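Local coordinates for protein alpha-galactosidase (Thermus thermophilus, PDB 6LCJ) that probably hydrolyses terminal alpha-galactosyl residues of galactosides, working as a hexameric, thermostable glycosidase, at residues C164-F169 with I195-Q200; G204-N209 with W233-L238. All coordinates share one frame; numbering follows the deposited sequence.

Contact 1: C164-F169 with I195-Q200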
ATOM      1  N   CYS E 164     -20.585 -47.463  10.726  1.00 30.21           N
ATOM      2  CA  CYS E 164     -20.165 -46.566   9.651  1.00 25.83           C
ATOM      3  C   CYS E 164     -18.682 -46.789   9.374  1.00 26.62           C
ATOM      4  O   CYS E 164     -17.890 -46.928  10.307  1.00 31.43           O
ATOM      5  CB  CYS E 164     -20.454 -45.086  10.063  1.00 24.45           C
ATOM      6  SG  CYS E 164     -19.799 -43.782   8.998  1.00 49.33           S
ATOM      7  N   SER E 165     -18.289 -46.825   8.104  1.00 26.43           N
ATOM      8  CA  SER E 165     -16.894 -47.136   7.805  1.00 26.74           C
ATOM      9  C   SER E 165     -15.955 -45.939   7.910  1.00 28.14           C
ATOM     10  O   SER E 165     -14.732 -46.134   7.900  1.00 29.90           O
ATOM     11  CB  SER E 165     -16.759 -47.732   6.395  1.00 30.45           C
ATOM     12  OG  SER E 165     -17.231 -46.842   5.391  1.00 30.21           O
ATOM     13  N   TRP E 166     -16.472 -44.713   8.009  1.00 24.91           N
ATOM     14  CA  TRP E 166     -15.623 -43.557   7.741  1.00 26.16           C
ATOM     15  C   TRP E 166     -14.545 -43.382   8.807  1.00 27.66           C
ATOM     16  O   TRP E 166     -13.361 -43.200   8.489  1.00 28.17           O
ATOM     17  CB  TRP E 166     -16.468 -42.282   7.612  1.00 26.16           C
ATOM     18  CG  TRP E 166     -15.598 -41.076   7.383  1.00 29.75           C
ATOM     19  CD1 TRP E 166     -15.374 -40.048   8.257  1.00 26.21           C
ATOM     20  CD2 TRP E 166     -14.785 -40.799   6.225  1.00 28.79           C
ATOM     21  NE1 TRP E 166     -14.498 -39.144   7.706  1.00 27.04           N
ATOM     22  CE2 TRP E 166     -14.121 -39.578   6.464  1.00 27.84           C
ATOM     23  CE3 TRP E 166     -14.561 -41.460   5.016  1.00 25.02           C
ATOM     24  CZ2 TRP E 166     -13.254 -39.004   5.537  1.00 24.15           C
ATOM     25  CZ3 TRP E 166     -13.692 -40.890   4.100  1.00 23.72           C
ATOM     26  CH2 TRP E 166     -13.053 -39.679   4.362  1.00 21.81           C
ATOM     27  N   TYR E 167     -14.924 -43.438  10.082  1.00 27.00           N
ATOM     28  CA  TYR E 167     -14.018 -43.029  11.142  1.00 26.45           C
ATOM     29  C   TYR E 167     -13.109 -44.145  11.624  1.00 25.86           C
ATOM     30  O   TYR E 167     -12.575 -44.058  12.727  1.00 29.54           O
ATOM     31  CB  TYR E 167     -14.811 -42.455  12.303  1.00 24.28           C
ATOM     32  CG  TYR E 167     -15.554 -41.225  11.919  1.00 24.66           C
ATOM     33  CD1 TYR E 167     -14.914 -39.985  11.896  1.00 25.96           C
ATOM     34  CD2 TYR E 167     -16.892 -41.293  11.547  1.00 24.30           C
ATOM     35  CE1 TYR E 167     -15.597 -38.846  11.548  1.00 24.52           C
ATOM     36  CE2 TYR E 167     -17.579 -40.159  11.193  1.00 23.64           C
ATOM     37  CZ  TYR E 167     -16.928 -38.943  11.210  1.00 24.57           C
ATOM     38  OH  TYR E 167     -17.616 -37.814  10.876  1.00 30.25           O
ATOM     39  N   SER E 168     -12.912 -45.179  10.825  1.00 30.01           N
ATOM     40  CA  SER E 168     -11.850 -46.134  11.103  1.00 32.01           C
ATOM     41  C   SER E 168     -10.999 -46.344   9.852  1.00 30.72           C
ATOM     42  O   SER E 168      -9.770 -46.296   9.923  1.00 31.43           O
ATOM     43  CB  SER E 168     -12.433 -47.457  11.610  1.00 30.73           C
ATOM     44  OG  SER E 168     -13.567 -47.824  10.844  1.00 32.23           O
ATOM     45  N   PHE E 169     -11.630 -46.550   8.698  1.00 30.58           N
ATOM     46  CA  PHE E 169     -10.873 -46.818   7.480  1.00 31.94           C
ATOM     47  C   PHE E 169     -10.742 -45.618   6.551  1.00 31.31           C
ATOM     48  O   PHE E 169      -9.883 -45.642   5.666  1.00 31.55           O
ATOM     49  CB  PHE E 169     -11.512 -47.970   6.706  1.00 33.26           C
ATOM     50  CG  PHE E 169     -11.647 -49.225   7.508  1.00 32.58           C
ATOM     51  CD1 PHE E 169     -10.527 -49.964   7.847  1.00 29.47           C
ATOM     52  CD2 PHE E 169     -12.891 -49.669   7.915  1.00 29.69           C
ATOM     53  CE1 PHE E 169     -10.644 -51.126   8.577  1.00 30.63           C
ATOM     54  CE2 PHE E 169     -13.024 -50.834   8.656  1.00 33.12           C
ATOM     55  CZ  PHE E 169     -11.902 -51.564   8.991  1.00 30.54           C
ATOM     56  N   ILE E 195     -21.691 -47.924   4.212  1.00 30.74           N
ATOM     57  CA  ILE E 195     -20.450 -47.713   3.466  1.00 31.91           C
ATOM     58  C   ILE E 195     -20.298 -46.222   3.188  1.00 32.22           C
ATOM     59  O   ILE E 195     -21.194 -45.595   2.614  1.00 32.25           O
ATOM     60  CB  ILE E 195     -20.452 -48.511   2.154  1.00 27.07           C
ATOM     61  CG1 ILE E 195     -20.497 -49.994   2.449  1.00 34.97           C
ATOM     62  CG2 ILE E 195     -19.219 -48.218   1.322  1.00 30.23           C
ATOM     63  CD1 ILE E 195     -21.349 -50.707   1.491  1.00 38.38           C
ATOM     64  N   ASP E 196     -19.160 -45.659   3.573  1.00 27.64           N
ATOM     65  CA  ASP E 196     -18.979 -44.230   3.449  1.00 29.03           C
ATOM     66  C   ASP E 196     -18.112 -43.904   2.229  1.00 31.94           C
ATOM     67  O   ASP E 196     -18.052 -44.671   1.258  1.00 34.64           O
ATOM     68  CB  ASP E 196     -18.379 -43.673   4.745  1.00 30.32           C
ATOM     69  CG  ASP E 196     -18.780 -42.225   4.999  1.00 38.78           C
ATOM     70  OD1 ASP E 196     -17.980 -41.312   4.643  1.00 38.30           O
ATOM     71  OD2 ASP E 196     -19.873 -42.003   5.581  1.00 40.36           O
ATOM     72  N   ASP E 197     -17.446 -42.755   2.275  1.00 30.79           N
ATOM     73  CA  ASP E 197     -16.588 -42.300   1.194  1.00 29.19           C
ATOM     74  C   ASP E 197     -15.501 -43.331   0.927  1.00 31.91           C
ATOM     75  O   ASP E 197     -14.922 -43.895   1.858  1.00 28.46           O
ATOM     76  CB  ASP E 197     -15.998 -40.944   1.591  1.00 29.75           C
ATOM     77  CG  ASP E 197     -15.152 -40.301   0.513  1.00 28.56           C
ATOM     78  OD1 ASP E 197     -15.191 -40.718  -0.663  1.00 33.72           O
ATOM     79  OD2 ASP E 197     -14.447 -39.328   0.857  1.00 33.23           O
ATOM     80  N   GLY E 198     -15.271 -43.621  -0.358  1.00 31.70           N
ATOM     81  CA  GLY E 198     -14.246 -44.561  -0.759  1.00 29.02           C
ATOM     82  C   GLY E 198     -14.688 -45.671  -1.699  1.00 30.97           C
ATOM     83  O   GLY E 198     -13.848 -46.404  -2.228  1.00 33.91           O
ATOM     84  N   TRP E 199     -15.994 -45.831  -1.901  1.00 32.19           N
ATOM     85  CA  TRP E 199     -16.482 -46.855  -2.818  1.00 34.87           C
ATOM     86  C   TRP E 199     -16.579 -46.382  -4.267  1.00 36.60           C
ATOM     87  O   TRP E 199     -16.587 -47.222  -5.171  1.00 37.18           O
ATOM     88  CB  TRP E 199     -17.856 -47.359  -2.374  1.00 32.67           C
ATOM     89  CG  TRP E 199     -18.927 -46.314  -2.466  1.00 34.15           C
ATOM     90  CD1 TRP E 199     -19.280 -45.417  -1.499  1.00 33.28           C
ATOM     91  CD2 TRP E 199     -19.780 -46.051  -3.586  1.00 37.86           C
ATOM     92  NE1 TRP E 199     -20.299 -44.610  -1.946  1.00 35.08           N
ATOM     93  CE2 TRP E 199     -20.632 -44.982  -3.222  1.00 36.87           C
ATOM     94  CE3 TRP E 199     -19.908 -46.613  -4.864  1.00 36.20           C
ATOM     95  CZ2 TRP E 199     -21.597 -44.466  -4.087  1.00 32.96           C
ATOM     96  CZ3 TRP E 199     -20.873 -46.106  -5.717  1.00 33.27           C
ATOM     97  CH2 TRP E 199     -21.705 -45.041  -5.324  1.00 35.07           C
ATOM     98  N   GLN E 200     -16.630 -45.075  -4.507  1.00 34.07           N
ATOM     99  CA  GLN E 200     -16.936 -44.498  -5.811  1.00 37.47           C
ATOM    100  C   GLN E 200     -15.676 -44.284  -6.653  1.00 37.62           C
ATOM    101  O   GLN E 200     -14.551 -44.261  -6.149  1.00 36.26           O
ATOM    102  CB  GLN E 200     -17.683 -43.171  -5.637  1.00 31.99           C
ATOM    103  CG  GLN E 200     -16.816 -42.006  -5.160  1.00 33.02           C
ATOM    104  CD  GLN E 200     -16.455 -42.068  -3.661  1.00 33.37           C
ATOM    105  OE1 GLN E 200     -16.769 -43.031  -2.961  1.00 33.26           O
ATOM    106  NE2 GLN E 200     -15.796 -41.031  -3.176  1.00 32.69           N
TER
HETATM  107  O   HOH W   1     -15.188 -45.020   4.413  1.00 31.33           O
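Ser165 and Trp166 meet Asp196 and Asp197 in a buried, mostly polar contact between the short helix after strand 161-164 and the loop after the adjacent parallel strand 192-195. Ser165 joins the two chains directly: its OG sits between the backbone N and the carbonyl carbon (chi1 60°), and from there it accepts a hydrogen bond from Asp196 N at 2.9 Å. The same OG lies 2.9 Å from a water that donates to Asp197 O at 2.8 Å, so one small hydroxyl serves two backbone positions. Both strands belong to the eight-stranded parallel barrel of the TIM-barrel clan, and these segments leave its C-terminal rim, where such barrels carry their active sites. Trp166 lies against both carboxylates but differently turned. Asp196 OD1 comes within 3.4 Å of Trp166 CE3, the Asp196 carboxylate plane turned 43° from the indole. Asp197 runs alongside, nearly parallel to the ring (14°), with CB 3.4 Å from Trp166 CZ3. Cys164 SG caps the turn into helix 166-169 by accepting from Trp166 N. Asp196 OD1 also takes Asp197 N at 2.8 Å, from above the carboxylate plane, while OD2 forms a salt bridge with Lys302 and accepts from Gln194. With an alanine here, Lys302 would probably lose this counter-charge and Asp197 N its side-chain acceptor. Asp197 is in turn held by Gln200 NE2, 2.6 Å from Asp197 OD1, and by Trp268 at OD2; Gln200 OE1 accepts from the N of Gly198, where a side chain would jam against the preceding carbonyl O.

Contact 2: G204-N209 with W233-L238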
ATOM      1  N   GLY E 204     -19.062 -37.230  -8.782  1.00 36.14           N
ATOM      2  CA  GLY E 204     -19.802 -37.184 -10.021  1.00 40.78           C
ATOM      3  C   GLY E 204     -19.787 -38.476 -10.813  1.00 43.49           C
ATOM      4  O   GLY E 204     -20.590 -38.618 -11.746  1.00 38.56           O
ATOM      5  N   ASP E 205     -18.911 -39.417 -10.459  1.00 42.51           N
ATOM      6  CA  ASP E 205     -18.861 -40.763 -11.036  1.00 32.69           C
ATOM      7  C   ASP E 205     -19.191 -41.777  -9.934  1.00 36.93           C
ATOM      8  O   ASP E 205     -18.316 -42.486  -9.428  1.00 38.84           O
ATOM      9  CB  ASP E 205     -17.485 -41.018 -11.664  1.00 40.13           C
ATOM     10  CG  ASP E 205     -17.462 -42.254 -12.567  1.00 44.52           C
ATOM     11  OD1 ASP E 205     -18.501 -42.947 -12.675  1.00 42.82           O
ATOM     12  OD2 ASP E 205     -16.393 -42.531 -13.152  1.00 41.88           O
ATOM     13  N   TRP E 206     -20.467 -41.827  -9.557  1.00 33.79           N
ATOM     14  CA  TRP E 206     -20.956 -42.646  -8.449  1.00 31.88           C
ATOM     15  C   TRP E 206     -21.214 -44.074  -8.931  1.00 38.54           C
ATOM     16  O   TRP E 206     -22.347 -44.544  -9.068  1.00 31.17           O
ATOM     17  CB  TRP E 206     -22.197 -42.007  -7.845  1.00 32.06           C
ATOM     18  CG  TRP E 206     -21.863 -40.647  -7.355  1.00 37.48           C
ATOM     19  CD1 TRP E 206     -22.146 -39.454  -7.962  1.00 36.29           C
ATOM     20  CD2 TRP E 206     -21.111 -40.333  -6.178  1.00 36.36           C
ATOM     21  NE1 TRP E 206     -21.641 -38.417  -7.218  1.00 38.11           N
ATOM     22  CE2 TRP E 206     -20.997 -38.931  -6.117  1.00 39.79           C
ATOM     23  CE3 TRP E 206     -20.524 -41.105  -5.165  1.00 32.08           C
ATOM     24  CZ2 TRP E 206     -20.321 -38.283  -5.081  1.00 36.34           C
ATOM     25  CZ3 TRP E 206     -19.855 -40.466  -4.149  1.00 31.23           C
ATOM     26  CH2 TRP E 206     -19.761 -39.068  -4.106  1.00 32.41           C
ATOM     27  N   GLU E 207     -20.106 -44.753  -9.197  1.00 36.40           N
ATOM     28  CA  GLU E 207     -20.037 -46.124  -9.655  1.00 33.38           C
ATOM     29  C   GLU E 207     -18.842 -46.751  -8.959  1.00 39.69           C
ATOM     30  O   GLU E 207     -17.860 -46.057  -8.662  1.00 37.57           O
ATOM     31  CB  GLU E 207     -19.873 -46.212 -11.184  1.00 39.92           C
ATOM     32  CG  GLU E 207     -21.113 -45.834 -11.988  1.00 29.87           C
ATOM     33  CD  GLU E 207     -22.266 -46.798 -11.772  1.00 39.79           C
ATOM     34  OE1 GLU E 207     -22.016 -48.020 -11.651  1.00 42.26           O
ATOM     35  OE2 GLU E 207     -23.427 -46.338 -11.720  1.00 40.51           O
ATOM     36  N   PRO E 208     -18.905 -48.045  -8.661  1.00 41.48           N
ATOM     37  CA  PRO E 208     -17.856 -48.654  -7.833  1.00 34.04           C
ATOM     38  C   PRO E 208     -16.506 -48.666  -8.529  1.00 35.91           C
ATOM     39  O   PRO E 208     -16.394 -49.005  -9.707  1.00 46.43           O
ATOM     40  CB  PRO E 208     -18.372 -50.077  -7.586  1.00 39.78           C
ATOM     41  CG  PRO E 208     -19.546 -50.266  -8.519  1.00 38.75           C
ATOM     42  CD  PRO E 208     -20.089 -48.907  -8.799  1.00 37.27           C
ATOM     43  N   ASN E 209     -15.474 -48.292  -7.783  1.00 36.01           N
ATOM     44  CA  ASN E 209     -14.105 -48.369  -8.272  1.00 38.50           C
ATOM     45  C   ASN E 209     -13.612 -49.818  -8.228  1.00 39.39           C
ATOM     46  O   ASN E 209     -14.355 -50.758  -7.929  1.00 39.96           O
ATOM     47  CB  ASN E 209     -13.194 -47.417  -7.483  1.00 38.96           C
ATOM     48  CG  ASN E 209     -13.146 -47.720  -5.966  1.00 44.15           C
ATOM     49  OD1 ASN E 209     -13.046 -48.876  -5.537  1.00 42.91           O
ATOM     50  ND2 ASN E 209     -13.175 -46.659  -5.155  1.00 38.55           N
ATOM     51  N   TRP E 233     -23.094 -43.648   1.046  1.00 31.60           N
ATOM     52  CA  TRP E 233     -22.717 -42.242   1.149  1.00 30.13           C
ATOM     53  C   TRP E 233     -22.598 -41.616  -0.237  1.00 32.14           C
ATOM     54  O   TRP E 233     -21.963 -42.190  -1.125  1.00 30.03           O
ATOM     55  CB  TRP E 233     -21.365 -42.133   1.873  1.00 30.14           C
ATOM     56  CG  TRP E 233     -20.722 -40.766   1.955  1.00 26.43           C
ATOM     57  CD1 TRP E 233     -20.830 -39.876   2.986  1.00 30.94           C
ATOM     58  CD2 TRP E 233     -19.848 -40.158   0.994  1.00 27.55           C
ATOM     59  NE1 TRP E 233     -20.078 -38.755   2.729  1.00 29.53           N
ATOM     60  CE2 TRP E 233     -19.471 -38.899   1.509  1.00 29.83           C
ATOM     61  CE3 TRP E 233     -19.346 -40.551  -0.250  1.00 32.37           C
ATOM     62  CZ2 TRP E 233     -18.624 -38.030   0.818  1.00 27.55           C
ATOM     63  CZ3 TRP E 233     -18.496 -39.680  -0.936  1.00 29.42           C
ATOM     64  CH2 TRP E 233     -18.153 -38.438  -0.399  1.00 26.53           C
ATOM     65  N   PHE E 234     -23.162 -40.416  -0.409  1.00 32.67           N
ATOM     66  CA  PHE E 234     -22.948 -39.614  -1.616  1.00 32.38           C
ATOM     67  C   PHE E 234     -22.641 -38.168  -1.246  1.00 29.40           C
ATOM     68  O   PHE E 234     -23.016 -37.691  -0.178  1.00 31.72           O
ATOM     69  CB  PHE E 234     -24.171 -39.603  -2.548  1.00 33.15           C
ATOM     70  CG  PHE E 234     -24.600 -40.951  -3.003  1.00 33.79           C
ATOM     71  CD1 PHE E 234     -25.509 -41.690  -2.256  1.00 35.18           C
ATOM     72  CD2 PHE E 234     -24.113 -41.481  -4.187  1.00 38.66           C
ATOM     73  CE1 PHE E 234     -25.908 -42.943  -2.665  1.00 35.74           C
ATOM     74  CE2 PHE E 234     -24.508 -42.737  -4.619  1.00 39.81           C
ATOM     75  CZ  PHE E 234     -25.413 -43.471  -3.853  1.00 43.55           C
ATOM     76  N   ALA E 235     -21.977 -37.459  -2.167  1.00 33.13           N
ATOM     77  CA  ALA E 235     -21.860 -35.997  -2.149  1.00 31.82           C
ATOM     78  C   ALA E 235     -22.429 -35.515  -3.478  1.00 33.22           C
ATOM     79  O   ALA E 235     -21.677 -35.135  -4.387  1.00 33.18           O
ATOM     80  CB  ALA E 235     -20.416 -35.528  -1.954  1.00 27.71           C
ATOM     81  N   PRO E 236     -23.759 -35.511  -3.623  1.00 35.18           N
ATOM     82  CA  PRO E 236     -24.349 -35.507  -4.975  1.00 32.56           C
ATOM     83  C   PRO E 236     -24.099 -34.239  -5.791  1.00 33.40           C
ATOM     84  O   PRO E 236     -24.047 -34.329  -7.023  1.00 34.28           O
ATOM     85  CB  PRO E 236     -25.848 -35.724  -4.702  1.00 29.92           C
ATOM     86  CG  PRO E 236     -26.044 -35.366  -3.269  1.00 30.39           C
ATOM     87  CD  PRO E 236     -24.771 -35.670  -2.564  1.00 30.03           C
ATOM     88  N   PHE E 237     -23.936 -33.069  -5.169  1.00 32.78           N
ATOM     89  CA  PHE E 237     -23.774 -31.823  -5.909  1.00 30.40           C
ATOM     90  C   PHE E 237     -22.336 -31.319  -5.930  1.00 32.94           C
ATOM     91  O   PHE E 237     -22.103 -30.139  -6.234  1.00 28.40           O
ATOM     92  CB  PHE E 237     -24.686 -30.748  -5.339  1.00 29.01           C
ATOM     93  CG  PHE E 237     -26.124 -31.106  -5.408  1.00 33.23           C
ATOM     94  CD1 PHE E 237     -26.860 -30.860  -6.554  1.00 31.21           C
ATOM     95  CD2 PHE E 237     -26.751 -31.696  -4.324  1.00 30.30           C
ATOM     96  CE1 PHE E 237     -28.202 -31.194  -6.610  1.00 33.35           C
ATOM     97  CE2 PHE E 237     -28.064 -32.034  -4.381  1.00 28.25           C
ATOM     98  CZ  PHE E 237     -28.805 -31.779  -5.511  1.00 31.67           C
ATOM     99  N   LEU E 238     -21.372 -32.188  -5.656  1.00 29.03           N
ATOM    100  CA  LEU E 238     -19.975 -31.816  -5.565  1.00 27.18           C
ATOM    101  C   LEU E 238     -19.202 -32.469  -6.696  1.00 32.67           C
ATOM    102  O   LEU E 238     -19.449 -33.627  -7.042  1.00 36.53           O
ATOM    103  CB  LEU E 238     -19.401 -32.241  -4.215  1.00 32.12           C
ATOM    104  CG  LEU E 238     -18.313 -31.393  -3.572  1.00 30.37           C
ATOM    105  CD1 LEU E 238     -18.858 -30.056  -3.183  1.00 25.28           C
ATOM    106  CD2 LEU E 238     -17.801 -32.126  -2.368  1.00 28.38           C
TER
HETATM  107  O   HOH W   2     -21.548 -35.522  -7.527  1.00 29.92           O
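Trp206 lies against Trp233, Phe234 and Ala235, forming an aromatic cluster with the first two at the outgoing end of strand 229-234 in the TIM-like barrel. Its indole is the centrepiece, and each neighbour reaches a different part of it. Phe234 turns an edge to one face in an offset edge-to-face pair, with ring centroids 5.5 Å apart and planes at 67°; Phe234 CD2 comes closest, 3.7 Å from Trp206 CE3 and toward the rim of the indole. Trp233 instead meets the edge of Trp206, its CZ3 lying near the indole plane, 3.5 Å from Trp206 CH2. The planes of the two six-membered rings stand obliquely, at 63°. Ala235 follows, and its small side chain lets the backbone come close: Ala235 N is 3.4 Å from Trp206 CH2, while its methyl group rests beside the benzo ring. The long reach of a tryptophan suits position 206, since the CA atoms of Trp206 and Phe234 are 7.7 Å apart. Its CG stands anti to the carbonyl carbon (chi1 -59°), throwing the ring across this distance from the centre of an inverse gamma turn. Trp285 and Leu289 of helix 280-296 also pack on Trp206, whereas Trp233 spends its own NE1 on Asp304. Gly204 has a positive phi at which a side chain would collide with the preceding carbonyl, and Ala235 to Leu238 form a type I turn. The pyrrole N-H of Trp206 is satisfied by a bridging water: NE1 donates to it at 2.9 Å, in the plane of the indole, and that water can donate to Leu238 O, at 2.9 Å, or to Ala235 O.

From the N terminus, the chain enters the barrel through strand 161-164, passes helix 175-185 and returns along strand 192-195; contact 1 closes this first loop, joining neighbouring strand ends. It then runs on through strand 205-206 and helix 216-224 to strand 229-234, where contact 2 closes the second. The loops follow in series, neither nesting nor crossing, and the centres of the two contacts are about 13 Å apart. Both lie at the outgoing end of the parallel barrel. They touch where Asn209 ND2 probably donates to Gly198 O and Gln200 O, and where Trp199 packs on Phe234 and Asp197 on Trp233, so three consecutive barrel strands are tied at one rim.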